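PDB 6RBN: Afp1, which probably polymerises into the inner tube of the contractile anti-feeding prophage particle, the tube that the extended sheath surrounds. Local coordinates for residues A[98-102]-A[103-107]. Numbering follows the deposited sequence.
Sequences LTNEA and GTEVL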
loop_
_atom_site.group_PDB
_atom_site.type_symbol
_atom_site.label_atom_id
_atom_site.label_comp_id
_atom_site.label_asym_id
_atom_site.label_seq_id
_atom_site.Cartn_x
_atom_site.Cartn_y
_atom_site.Cartn_z
ATOM N N LEU A 98 23.795 -37.773 16.732
ATOM C CA LEU A 98 23.380 -36.396 16.980
ATOM C C LEU A 98 24.468 -35.685 17.768
ATOM O O LEU A 98 24.900 -36.166 18.819
ATOM C CB LEU A 98 22.050 -36.344 17.723
ATOM C CG LEU A 98 20.822 -36.696 16.890
ATOM C CD1 LEU A 98 19.588 -36.717 17.753
ATOM C CD2 LEU A 98 20.670 -35.684 15.787
ATOM N N THR A 99 24.910 -34.544 17.261
ATOM C CA THR A 99 26.193 -33.986 17.639
ATOM C C THR A 99 25.988 -32.571 18.173
ATOM O O THR A 99 24.966 -31.929 17.920
ATOM C CB THR A 99 27.137 -34.009 16.417
ATOM O OG1 THR A 99 26.989 -35.267 15.756
ATOM C CG2 THR A 99 28.598 -33.929 16.810
ATOM N N ASN A 100 26.967 -32.106 18.945
ATOM C CA ASN A 100 27.106 -30.719 19.358
ATOM C C ASN A 100 27.335 -29.826 18.130
ATOM O O ASN A 100 27.617 -30.303 17.026
ATOM C CB ASN A 100 28.270 -30.616 20.343
ATOM C CG ASN A 100 28.247 -29.359 21.162
ATOM O OD1 ASN A 100 27.371 -28.511 20.999
ATOM N ND2 ASN A 100 29.212 -29.228 22.062
ATOM N N GLU A 101 27.215 -28.510 18.333
ATOM C CA GLU A 101 27.426 -27.559 17.243
ATOM C C GLU A 101 28.865 -27.582 16.744
ATOM O O GLU A 101 29.111 -27.618 15.534
ATOM C CB GLU A 101 27.042 -26.151 17.690
ATOM C CG GLU A 101 27.297 -25.078 16.641
ATOM C CD GLU A 101 26.411 -25.212 15.416
ATOM O OE1 GLU A 101 25.267 -25.689 15.546
ATOM O OE2 GLU A 101 26.867 -24.849 14.312
ATOM N N ALA A 102 29.832 -27.579 17.662
ATOM C CA ALA A 102 31.229 -27.634 17.255
ATOM C C ALA A 102 31.637 -29.014 16.765
ATOM O O ALA A 102 32.573 -29.122 15.969
ATOM C CB ALA A 102 32.129 -27.212 18.412
ATOM N N GLY A 103 30.955 -30.061 17.210
ATOM C CA GLY A 103 31.319 -31.417 16.871
ATOM C C GLY A 103 32.103 -32.157 17.927
ATOM O O GLY A 103 32.623 -33.239 17.640
ATOM N N THR A 104 32.197 -31.618 19.140
ATOM C CA THR A 104 33.034 -32.180 20.188
ATOM C C THR A 104 32.242 -32.951 21.233
ATOM O O THR A 104 32.812 -33.355 22.249
ATOM C CB THR A 104 33.837 -31.071 20.866
ATOM O OG1 THR A 104 32.940 -30.151 21.496
ATOM C CG2 THR A 104 34.668 -30.325 19.843
ATOM N N GLU A 105 30.942 -33.142 21.021
ATOM C CA GLU A 105 30.107 -33.939 21.912
ATOM C C GLU A 105 29.129 -34.738 21.070
ATOM O O GLU A 105 28.526 -34.197 20.142
ATOM C CB GLU A 105 29.326 -33.068 22.904
ATOM C CG GLU A 105 30.154 -32.346 23.949
ATOM C CD GLU A 105 30.751 -33.281 24.970
ATOM O OE1 GLU A 105 30.099 -34.294 25.297
ATOM O OE2 GLU A 105 31.873 -33.006 25.446
ATOM N N VAL A 106 28.981 -36.016 21.389
ATOM C CA VAL A 106 27.944 -36.867 20.819
ATOM C C VAL A 106 26.809 -36.954 21.823
ATOM O O VAL A 106 27.029 -37.298 22.989
ATOM C CB VAL A 106 28.493 -38.259 20.474
ATOM C CG1 VAL A 106 27.370 -39.204 20.126
ATOM C CG2 VAL A 106 29.451 -38.158 19.312
ATOM N N LEU A 107 25.595 -36.636 21.379
ATOM C CA LEU A 107 24.457 -36.574 22.287
ATOM C C LEU A 107 23.715 -37.907 22.342
ATOM O O LEU A 107 23.632 -38.537 23.398
ATOM C CB LEU A 107 23.521 -35.447 21.848
ATOM C CG LEU A 107 24.168 -34.064 21.816
ATOM C CD1 LEU A 107 23.223 -33.049 21.213
ATOM C CD2 LEU A 107 24.603 -33.642 23.204
#
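Asn100 and Glu105 meet across a beta-hairpin turn, a local contact at the tip where strand 92-99 of the gp19-like tube protein folds back, antiparallel, into strand 106-107. Thr99 and Val106 form a non-hydrogen-bonded pair, with their side chains on the same face of the sheet, and a backbone bond lies on each flank. Leu98 O accepts from Leu107 N at 2.7 Å, while Asn100 N donates to Glu105 O at 2.9 Å. A weak bond of 3.4 Å also runs from Gly103 N to Asn100 O across the turn. Gly103 takes a positive phi of 100°, a backbone shape that glycine readily adopts.

On the loop, the side chains of Asn100 and Glu105 run side by side in the same direction, CB to CB 3.7 Å, with amide and carboxylate planes turned 59° apart. Glu105 OE1 makes a weak hydrogen bond to Gln277 of the Afp2 chain, and Asn400 of the Afp3 chain packs on Asn100, Ala102 and Thr104, placing the hairpin tip against other subunits. Thr99 holds CG2 anti to its amide nitrogen, which brings this methyl over the side of the loop shared with Val106, 3.7 Å from Gly103 CA. With CG anti to the backbone N (chi1 -162°), the Asn100 amide sits beside its own carbonyl carbon, and OD1 reaches forward to Glu101 N at 2.7 Å in a bent bond, the donor above the amide carbonyl plane.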